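Local atomic coordinates of amyloid-like protein 1 (Homo sapiens, PDB entry 3PMR), a protein that probably works in cell adhesion, through an E2 domain that binds heparin and pairs with a second copy of itself. Residues 109-114 and 134-139; 105-110 and 140-145; 46-51 and 76-81. All coordinates share one frame; numbering follows the deposited sequence.

Interaction 1 of 3, residues 109-114 and 134-139; sequences RAALEG and RRYLRA
Ala111 and Tyr136 sit where the last turns of the long helix 64-119 pack against helix 126-157, the chain having doubled back, an antiparallel pair in the all-helical bundle of the E2 domain. The two short helical segments cross at -158° with their axes 8.4 Å apart, a close approach that the small Ala111, its methyl facing the partner helix, probably permits. Ala111 CB comes down on the backbone of the other helix, 3.7 Å from Tyr136 CA, and also meets the methyl of Ala139, one turn further along that helix.

On one flank lies Tyr136. Its CG stands anti to the backbone N (chi1 179°), which lays the ring alongside Leu112, both side chains pointing the same way. Tyr136 CE1 is 3.8 Å from Leu112 CB, while Leu112 CD1 lies over one face of the ring. Tyr136 also packs on Arg179 and Ser183 of helix 159-187, and its neighbour Leu137, turned away from 109-114, reaches Val180 on that helix and Leu204 and Leu205 on helix 191-207. The tyrosine therefore stands at the junction of three helices.

The other flank is closed by Arg135. With its chain extended from CG to NE, it sweeps across Ala111, the aliphatic part passing Ala111 CB 3.9 Å from Arg135 CG. One face of the guanidinium then rests on Ala111 CA, and Arg135 NH2 lies 4.0 Å from Ala110 CB. Between these two segments a water makes a polar link. It donates to the carbonyl of Ala111, 2.7 Å from Ala111 O, and accepts a weak hydrogen bond from Arg135, its oxygen 3.2 Å from Arg135 NH1.

Interaction 2 of 3, residues 105-110 and 140-145; sequences NDQRRA and EQKEQR. With PO4 (phosphate ion), chain F.
Arg108 meets Glu140 before it meets Glu143. Arg108 CB starts 4.1 Å from Glu140 OE2, and the chain slides along that oxygen, Arg108 CG at 3.3 Å and Arg108 CD at 3.0 Å from Glu140 OE2. A bend at chi3 (69°) then turns the guanidinium away, so that NE makes no salt bridge with Glu140 and NH1 goes to Glu143. Arg108 NH1 donates to Glu143 OE1 at 2.9 Å (N-H...O 148°), meeting its syn side in a salt bridge with the two planes 40° apart. The same NH1 bonds to Asn105 OD1 at 2.8 Å, and a water joins Asn105 OD1 to Glu143 OE2. This charged layer lies between two antiparallel helices of the E2 bundle; a third, helix 159-187, adds Arg179, salt-bridged to both glutamates, and His172, hydrogen-bonded to Glu143. A leucine in place of Arg108 would probably leave Glu143 OE1 without its salt-bridge mate and take from Asn105 OD1 its arginine donor, leaving the water. Round the helix from Glu143, Arg145 NE donates to the phosphate O1 at 3.0 Å, and Lys142 NZ lies 2.7 Å from the phosphate O2. Arg149 also binds this ion, and Arg145 NH2 salt-bridges Glu39 of the second subunit.

Interaction 3 of 3, residues 46-51 and 76-81; sequences NEVMRE and SILQTL
Val48 and Leu78 mark the closest backbone approach, their CA atoms 7.8 Å apart, where segments 46-51 and 76-81 run almost exactly antiparallel at 174°. The axes stand 11.0 Å apart, so the helices are spaced by branched side chains, and the whole interface here is apolar.

Val48 does most of the work. Pointing at the partner helix, it offers both methyls: Val48 CG1, anti to the backbone N (chi1 173°), lies 3.9 Å from Leu78 CD2, and Val48 CG2 is 4.3 Å from Leu81 CD1. Ile77 comes in at roughly a right angle to the Leu78 contact, its CG2 touching both branches of the valine, 4.0 Å from Val48 CG1. Val48 thus pushes its forked tip in among Ile77, Leu78 and Leu81. Packing of this kind suits the antiparallel two-helix coiled coil that helix 26-56 forms with the first part of helix 64-119, as in other E2 domains. Within that pair Leu78 also packs on Trp52, and Leu81 on Ile45.

Met49 and Leu78 start off to the side of the partner helix, and their ends come in to meet. The methionine chain bends at chi2 (-69°) and brings its methyl across Leu78 at about a right angle, Met49 CE 4.1 Å from Leu78 CD1. These two side chains also face the dimer partner: Met49 packs on Leu173 of the second subunit and Leu78 on Tyr151 of that subunit. On the same two segments, Asn46 rests on Gln144 of the second subunit and Gln79 on Arg166 of that subunit.

Overall arrangement
Following the chain from the N terminus, helix 26-56 turns back into helix 64-119, and interaction 3 closes that first hairpin. Helix 64-119 then runs on without a break to a second turn, where it pairs with helix 126-157. Interaction 1 closes the shorter loop there and interaction 2 the longer one around it, so the two nest, in series with interaction 3. The centres of interactions 1 and 2 are about 7 Å apart; the two share Arg109 and Ala110, and touch where Ala139 packs on Arg108. Interaction 3 lies about 51 Å from interaction 1, centre to centre, across the middle of the chain. Interactions 2 and 3 both lie against the second subunit.

Interaction 1 of 3, residues 109-114 and 134-139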
loop_
_atom_site.group_PDB
_atom_site.type_symbol
_atom_site.label_atom_id
_atom_site.label_comp_id
_atom_site.label_asym_id
_atom_site.label_seq_id
_atom_site.Cartn_x
_atom_site.Cartn_y
_atom_site.Cartn_z
ATOM N N ARG B 109 -22.369 16.860 0.114
ATOM C CA ARG B 109 -23.795 17.155 0.112
ATOM C C ARG B 109 -24.248 17.723 1.442
ATOM O O ARG B 109 -25.050 18.657 1.482
ATOM C CB ARG B 109 -24.585 15.898 -0.228
ATOM C CG ARG B 109 -24.377 15.463 -1.672
ATOM C CD ARG B 109 -24.692 13.995 -1.884
ATOM N NE ARG B 109 -24.698 13.673 -3.306
ATOM C CZ ARG B 109 -24.637 12.444 -3.799
ATOM N NH1 ARG B 109 -24.562 11.399 -2.985
ATOM N NH2 ARG B 109 -24.636 12.267 -5.110
ATOM N N ALA B 110 -23.740 17.171 2.535
ATOM C CA ALA B 110 -24.099 17.687 3.849
ATOM C C ALA B 110 -23.604 19.131 3.990
ATOM O O ALA B 110 -24.310 19.992 4.515
ATOM C CB ALA B 110 -23.483 16.824 4.940
ATOM N N ALA B 111 -22.390 19.392 3.518
ATOM C CA ALA B 111 -21.803 20.724 3.608
ATOM C C ALA B 111 -22.535 21.739 2.721
ATOM O O ALA B 111 -22.603 22.923 3.065
ATOM C CB ALA B 111 -20.321 20.668 3.244
ATOM N N LEU B 112 -23.074 21.283 1.589
ATOM C CA LEU B 112 -23.815 22.168 0.692
ATOM C C LEU B 112 -25.091 22.605 1.394
ATOM O O LEU B 112 -25.448 23.785 1.387
ATOM C CB LEU B 112 -24.177 21.464 -0.626
ATOM C CG LEU B 112 -25.061 22.272 -1.594
ATOM C CD1 LEU B 112 -24.379 23.582 -1.953
ATOM C CD2 LEU B 112 -25.327 21.468 -2.855
ATOM N N GLU B 113 -25.781 21.640 1.992
ATOM C CA GLU B 113 -27.009 21.914 2.718
ATOM C C GLU B 113 -26.739 22.948 3.827
ATOM O O GLU B 113 -27.484 23.904 3.974
ATOM C CB GLU B 113 -27.563 20.620 3.323
ATOM C CG GLU B 113 -28.887 20.796 4.049
ATOM C CD GLU B 113 -29.419 19.500 4.658
ATOM O OE1 GLU B 113 -28.797 18.970 5.606
ATOM O OE2 GLU B 113 -30.466 19.013 4.182
ATOM N N GLY B 114 -25.670 22.754 4.594
ATOM C CA GLY B 114 -25.343 23.695 5.659
ATOM C C GLY B 114 -25.036 25.101 5.150
ATOM O O GLY B 114 -25.446 26.094 5.744
ATOM N N ARG B 134 -16.522 27.501 4.114
ATOM C CA ARG B 134 -15.212 26.895 4.321
ATOM C C ARG B 134 -15.327 25.378 4.349
ATOM O O ARG B 134 -14.519 24.671 3.757
ATOM C CB ARG B 134 -14.578 27.369 5.629
ATOM C CG ARG B 134 -13.297 26.611 5.974
ATOM C CD ARG B 134 -12.650 27.107 7.266
ATOM N NE ARG B 134 -11.356 26.467 7.503
ATOM C CZ ARG B 134 -11.193 25.182 7.815
ATOM N NH1 ARG B 134 -12.247 24.383 7.940
ATOM N NH2 ARG B 134 -9.971 24.692 7.992
ATOM N N ARG B 135 -16.348 24.887 5.037
ATOM C CA ARG B 135 -16.575 23.463 5.150
ATOM C C ARG B 135 -16.899 22.849 3.784
ATOM O O ARG B 135 -16.457 21.743 3.479
ATOM C CB ARG B 135 -17.700 23.216 6.154
ATOM C CG ARG B 135 -18.135 21.775 6.302
ATOM C CD ARG B 135 -18.787 21.563 7.658
ATOM N NE ARG B 135 -19.621 20.370 7.679
ATOM C CZ ARG B 135 -20.927 20.377 7.434
ATOM N NH1 ARG B 135 -21.543 21.522 7.159
ATOM N NH2 ARG B 135 -21.617 19.245 7.454
ATOM N N TYR B 136 -17.656 23.565 2.960
ATOM C CA TYR B 136 -18.003 23.062 1.631
ATOM C C TYR B 136 -16.760 23.030 0.737
ATOM O O TYR B 136 -16.554 22.085 -0.020
ATOM C CB TYR B 136 -19.078 23.940 0.989
ATOM C CG TYR B 136 -19.483 23.499 -0.405
ATOM C CD1 TYR B 136 -20.206 22.318 -0.608
ATOM C CD2 TYR B 136 -19.134 24.256 -1.521
ATOM C CE1 TYR B 136 -20.570 21.908 -1.891
ATOM C CE2 TYR B 136 -19.492 23.852 -2.809
ATOM C CZ TYR B 136 -20.210 22.682 -2.985
ATOM O OH TYR B 136 -20.569 22.290 -4.255
ATOM N N LEU B 137 -15.929 24.064 0.838
ATOM C CA LEU B 137 -14.714 24.134 0.033
ATOM C C LEU B 137 -13.741 23.044 0.460
ATOM O O LEU B 137 -13.032 22.479 -0.367
ATOM C CB LEU B 137 -14.059 25.516 0.171
ATOM C CG LEU B 137 -14.899 26.658 -0.403
ATOM C CD1 LEU B 137 -14.182 27.983 -0.271
ATOM C CD2 LEU B 137 -15.169 26.366 -1.864
ATOM N N ARG B 138 -13.705 22.743 1.754
ATOM C CA ARG B 138 -12.817 21.695 2.229
ATOM C C ARG B 138 -13.327 20.334 1.764
ATOM O O ARG B 138 -12.542 19.418 1.535
ATOM C CB ARG B 138 -12.696 21.728 3.753
ATOM C CG ARG B 138 -12.000 22.978 4.255
ATOM C CD ARG B 138 -11.405 22.783 5.640
ATOM N NE ARG B 138 -11.811 21.517 6.243
ATOM N N ALA B 139 -14.642 20.202 1.632
ATOM C CA ALA B 139 -15.215 18.947 1.156
ATOM C C ALA B 139 -14.785 18.784 -0.312
ATOM O O ALA B 139 -14.483 17.678 -0.761
ATOM C CB ALA B 139 -16.727 18.992 1.260
HETATM O O HOH W 1 -21.310 24.033 5.186
#

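Interaction 2 of 3, residues 105-110 and 140-145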
loop_
_atom_site.group_PDB
_atom_site.type_symbol
_atom_site.label_atom_id
_atom_site.label_comp_id
_atom_site.label_asym_id
_atom_site.label_seq_id
_atom_site.Cartn_x
_atom_site.Cartn_y
_atom_site.Cartn_z
ATOM N N ASN B 105 -18.752 11.930 -1.027
ATOM C CA ASN B 105 -19.947 12.476 -1.660
ATOM C C ASN B 105 -20.954 12.897 -0.608
ATOM O O ASN B 105 -21.582 13.949 -0.727
ATOM C CB ASN B 105 -20.598 11.459 -2.613
ATOM C CG ASN B 105 -19.810 11.277 -3.896
ATOM O OD1 ASN B 105 -19.064 12.158 -4.299
ATOM N ND2 ASN B 105 -19.992 10.137 -4.554
ATOM N N ASP B 106 -21.107 12.082 0.431
ATOM C CA ASP B 106 -22.044 12.418 1.498
ATOM C C ASP B 106 -21.612 13.691 2.216
ATOM O O ASP B 106 -22.440 14.530 2.539
ATOM C CB ASP B 106 -22.145 11.276 2.512
ATOM N N GLN B 107 -20.317 13.833 2.482
ATOM C CA GLN B 107 -19.847 15.029 3.174
ATOM C C GLN B 107 -19.979 16.297 2.335
ATOM O O GLN B 107 -20.185 17.371 2.875
ATOM C CB GLN B 107 -18.402 14.848 3.630
ATOM C CG GLN B 107 -18.286 13.819 4.730
ATOM C CD GLN B 107 -16.861 13.545 5.142
ATOM O OE1 GLN B 107 -15.914 13.856 4.414
ATOM N NE2 GLN B 107 -16.697 12.937 6.313
ATOM N N ARG B 108 -19.870 16.174 1.019
ATOM C CA ARG B 108 -19.985 17.339 0.155
ATOM C C ARG B 108 -21.443 17.820 0.164
ATOM O O ARG B 108 -21.717 19.021 0.212
ATOM C CB ARG B 108 -19.572 16.978 -1.270
ATOM C CG ARG B 108 -19.686 18.124 -2.268
ATOM C CD ARG B 108 -19.498 17.644 -3.708
ATOM N NE ARG B 108 -20.629 16.824 -4.134
ATOM C CZ ARG B 108 -20.532 15.570 -4.559
ATOM N NH1 ARG B 108 -19.342 14.975 -4.627
ATOM N NH2 ARG B 108 -21.629 14.902 -4.889
ATOM N N ARG B 109 -22.369 16.860 0.114
ATOM C CA ARG B 109 -23.795 17.155 0.112
ATOM C C ARG B 109 -24.248 17.723 1.442
ATOM O O ARG B 109 -25.050 18.657 1.482
ATOM C CB ARG B 109 -24.585 15.898 -0.228
ATOM C CG ARG B 109 -24.377 15.463 -1.672
ATOM C CD ARG B 109 -24.692 13.995 -1.884
ATOM N NE ARG B 109 -24.698 13.673 -3.306
ATOM C CZ ARG B 109 -24.637 12.444 -3.799
ATOM N NH1 ARG B 109 -24.562 11.399 -2.985
ATOM N NH2 ARG B 109 -24.636 12.267 -5.110
ATOM N N ALA B 110 -23.740 17.171 2.535
ATOM C CA ALA B 110 -24.099 17.687 3.849
ATOM C C ALA B 110 -23.604 19.131 3.990
ATOM O O ALA B 110 -24.310 19.992 4.515
ATOM C CB ALA B 110 -23.483 16.824 4.940
ATOM N N GLU B 140 -14.755 19.893 -1.053
ATOM C CA GLU B 140 -14.350 19.845 -2.459
ATOM C C GLU B 140 -12.851 19.620 -2.624
ATOM O O GLU B 140 -12.423 18.952 -3.563
ATOM C CB GLU B 140 -14.794 21.112 -3.197
ATOM C CG GLU B 140 -16.258 21.039 -3.582
ATOM C CD GLU B 140 -16.602 19.713 -4.263
ATOM O OE1 GLU B 140 -16.813 19.706 -5.492
ATOM O OE2 GLU B 140 -16.649 18.670 -3.566
ATOM N N GLN B 141 -12.063 20.160 -1.699
ATOM C CA GLN B 141 -10.622 19.961 -1.732
ATOM C C GLN B 141 -10.353 18.475 -1.512
ATOM O O GLN B 141 -9.503 17.884 -2.171
ATOM C CB GLN B 141 -9.934 20.764 -0.630
ATOM C CG GLN B 141 -8.443 20.509 -0.564
ATOM C CD GLN B 141 -7.801 21.088 0.677
ATOM O OE1 GLN B 141 -8.290 20.898 1.794
ATOM N NE2 GLN B 141 -6.690 21.790 0.493
ATOM N N LYS B 142 -11.093 17.869 -0.588
ATOM C CA LYS B 142 -10.917 16.440 -0.313
ATOM C C LYS B 142 -11.217 15.602 -1.566
ATOM O O LYS B 142 -10.505 14.649 -1.864
ATOM C CB LYS B 142 -11.831 16.015 0.838
ATOM C CG LYS B 142 -11.551 14.628 1.366
ATOM C CD LYS B 142 -12.101 14.450 2.771
ATOM C CE LYS B 142 -11.446 13.258 3.433
ATOM N NZ LYS B 142 -9.971 13.420 3.352
ATOM N N GLU B 143 -12.278 15.959 -2.285
ATOM C CA GLU B 143 -12.658 15.254 -3.513
ATOM C C GLU B 143 -11.618 15.452 -4.622
ATOM O O GLU B 143 -11.349 14.555 -5.422
ATOM C CB GLU B 143 -14.027 15.744 -3.995
ATOM C CG GLU B 143 -14.444 15.211 -5.369
ATOM C CD GLU B 143 -15.940 15.362 -5.622
ATOM O OE1 GLU B 143 -16.613 16.011 -4.786
ATOM O OE2 GLU B 143 -16.439 14.836 -6.646
ATOM N N GLN B 144 -11.041 16.641 -4.662
ATOM C CA GLN B 144 -10.030 16.954 -5.650
ATOM C C GLN B 144 -8.782 16.125 -5.372
ATOM O O GLN B 144 -8.223 15.502 -6.275
ATOM C CB GLN B 144 -9.680 18.440 -5.593
ATOM C CG GLN B 144 -8.583 18.808 -6.550
ATOM C CD GLN B 144 -8.259 20.271 -6.503
ATOM O OE1 GLN B 144 -7.526 20.732 -5.626
ATOM N NE2 GLN B 144 -8.819 21.024 -7.442
ATOM N N ARG B 145 -8.352 16.114 -4.117
ATOM C CA ARG B 145 -7.169 15.354 -3.731
ATOM C C ARG B 145 -7.385 13.871 -3.980
ATOM O O ARG B 145 -6.459 13.155 -4.360
ATOM C CB ARG B 145 -6.833 15.608 -2.255
ATOM C CG ARG B 145 -6.175 16.976 -2.015
ATOM C CD ARG B 145 -6.068 17.312 -0.534
ATOM N NE ARG B 145 -5.277 16.335 0.210
ATOM C CZ ARG B 145 -3.965 16.154 0.063
ATOM N NH1 ARG B 145 -3.279 16.883 -0.808
ATOM N NH2 ARG B 145 -3.338 15.240 0.792
HETATM P P PO4 F . -6.718 13.878 2.518
HETATM O O1 PO4 F . -6.756 13.893 1.033
HETATM O O2 PO4 F . -7.674 14.885 3.048
HETATM O O3 PO4 F . -7.095 12.527 3.010
HETATM O O4 PO4 F . -5.343 14.207 2.983
HETATM O O HOH W 2 -16.986 12.085 -6.271
#

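Interaction 3 of 3, residues 46-51 and 76-81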
loop_
_atom_site.group_PDB
_atom_site.type_symbol
_atom_site.label_atom_id
_atom_site.label_comp_id
_atom_site.label_asym_id
_atom_site.label_seq_id
_atom_site.Cartn_x
_atom_site.Cartn_y
_atom_site.Cartn_z
ATOM N N ASN B 46 2.058 -21.744 3.045
ATOM C CA ASN B 46 3.055 -22.508 3.745
ATOM C C ASN B 46 2.652 -23.988 3.825
ATOM O O ASN B 46 3.459 -24.857 3.564
ATOM C CB ASN B 46 3.286 -21.926 5.135
ATOM C CG ASN B 46 4.561 -22.442 5.759
ATOM O OD1 ASN B 46 5.644 -22.323 5.178
ATOM N ND2 ASN B 46 4.441 -23.037 6.933
ATOM N N GLU B 47 1.398 -24.261 4.157
ATOM C CA GLU B 47 0.914 -25.636 4.253
ATOM C C GLU B 47 1.043 -26.355 2.909
ATOM O O GLU B 47 1.428 -27.521 2.856
ATOM C CB GLU B 47 -0.539 -25.644 4.735
ATOM C CG GLU B 47 -1.238 -27.007 4.695
ATOM C CD GLU B 47 -0.411 -28.137 5.320
ATOM O OE1 GLU B 47 0.182 -27.930 6.402
ATOM O OE2 GLU B 47 -0.361 -29.241 4.733
ATOM N N VAL B 48 0.730 -25.660 1.820
ATOM C CA VAL B 48 0.842 -26.271 0.506
ATOM C C VAL B 48 2.301 -26.514 0.150
ATOM O O VAL B 48 2.635 -27.547 -0.424
ATOM C CB VAL B 48 0.215 -25.391 -0.592
ATOM C CG1 VAL B 48 0.513 -25.985 -1.964
ATOM C CG2 VAL B 48 -1.293 -25.290 -0.378
ATOM N N MET B 49 3.171 -25.566 0.488
ATOM C CA MET B 49 4.592 -25.710 0.172
ATOM C C MET B 49 5.203 -26.878 0.938
ATOM O O MET B 49 6.064 -27.585 0.422
ATOM C CB MET B 49 5.350 -24.412 0.496
ATOM C CG MET B 49 5.067 -23.248 -0.483
ATOM S SD MET B 49 5.744 -23.489 -2.154
ATOM C CE MET B 49 5.100 -22.031 -3.021
ATOM N N ARG B 50 4.744 -27.071 2.167
ATOM C CA ARG B 50 5.229 -28.153 3.012
ATOM C C ARG B 50 4.814 -29.505 2.419
ATOM O O ARG B 50 5.610 -30.438 2.366
ATOM C CB ARG B 50 4.649 -27.985 4.417
ATOM C CG ARG B 50 5.118 -28.994 5.443
ATOM C CD ARG B 50 4.446 -28.713 6.782
ATOM N NE ARG B 50 4.790 -27.385 7.286
ATOM C CZ ARG B 50 5.919 -27.094 7.927
ATOM N NH1 ARG B 50 6.824 -28.038 8.156
ATOM N NH2 ARG B 50 6.151 -25.851 8.332
ATOM N N GLU B 51 3.562 -29.598 1.975
ATOM C CA GLU B 51 3.044 -30.821 1.378
ATOM C C GLU B 51 3.821 -31.107 0.107
ATOM O O GLU B 51 4.208 -32.242 -0.161
ATOM C CB GLU B 51 1.557 -30.668 1.053
ATOM C CG GLU B 51 0.637 -30.870 2.241
ATOM C CD GLU B 51 -0.806 -30.542 1.915
ATOM O OE1 GLU B 51 -1.168 -30.575 0.718
ATOM O OE2 GLU B 51 -1.580 -30.259 2.854
ATOM N N SER B 76 -1.119 -26.959 -9.951
ATOM C CA SER B 76 -2.524 -26.674 -10.048
ATOM C C SER B 76 -3.111 -26.134 -8.768
ATOM O O SER B 76 -3.965 -25.250 -8.807
ATOM C CB SER B 76 -3.301 -27.908 -10.442
ATOM O OG SER B 76 -4.681 -27.602 -10.387
ATOM N N ILE B 77 -2.698 -26.693 -7.637
ATOM C CA ILE B 77 -3.216 -26.217 -6.362
ATOM C C ILE B 77 -2.774 -24.775 -6.146
ATOM O O ILE B 77 -3.539 -23.953 -5.654
ATOM C CB ILE B 77 -2.710 -27.066 -5.182
ATOM C CG1 ILE B 77 -3.402 -28.432 -5.185
ATOM C CG2 ILE B 77 -2.996 -26.360 -3.866
ATOM C CD1 ILE B 77 -2.919 -29.358 -4.075
ATOM N N LEU B 78 -1.538 -24.469 -6.524
ATOM C CA LEU B 78 -1.025 -23.114 -6.355
ATOM C C LEU B 78 -1.711 -22.150 -7.329
ATOM O O LEU B 78 -1.837 -20.964 -7.049
ATOM C CB LEU B 78 0.488 -23.082 -6.564
ATOM C CG LEU B 78 1.335 -23.706 -5.443
ATOM C CD1 LEU B 78 2.796 -23.772 -5.897
ATOM C CD2 LEU B 78 1.196 -22.898 -4.161
ATOM N N GLN B 79 -2.147 -22.667 -8.470
ATOM C CA GLN B 79 -2.847 -21.856 -9.463
ATOM C C GLN B 79 -4.175 -21.429 -8.842
ATOM O O GLN B 79 -4.554 -20.262 -8.884
ATOM C CB GLN B 79 -3.127 -22.682 -10.721
ATOM C CG GLN B 79 -4.022 -21.985 -11.729
ATOM C CD GLN B 79 -3.233 -21.298 -12.810
ATOM O OE1 GLN B 79 -2.725 -21.946 -13.725
ATOM N NE2 GLN B 79 -3.109 -19.981 -12.707
ATOM N N THR B 80 -4.874 -22.400 -8.272
ATOM C CA THR B 80 -6.157 -22.157 -7.623
ATOM C C THR B 80 -6.006 -21.177 -6.459
ATOM O O THR B 80 -6.835 -20.285 -6.277
ATOM C CB THR B 80 -6.769 -23.474 -7.086
ATOM O OG1 THR B 80 -6.996 -24.373 -8.176
ATOM C CG2 THR B 80 -8.084 -23.209 -6.378
ATOM N N LEU B 81 -4.945 -21.339 -5.676
ATOM C CA LEU B 81 -4.720 -20.463 -4.528
ATOM C C LEU B 81 -4.384 -19.032 -4.979
ATOM O O LEU B 81 -4.839 -18.059 -4.379
ATOM C CB LEU B 81 -3.599 -21.028 -3.656
ATOM C CG LEU B 81 -3.361 -20.387 -2.292
ATOM C CD1 LEU B 81 -2.532 -21.338 -1.430
ATOM C CD2 LEU B 81 -2.660 -19.059 -2.463
#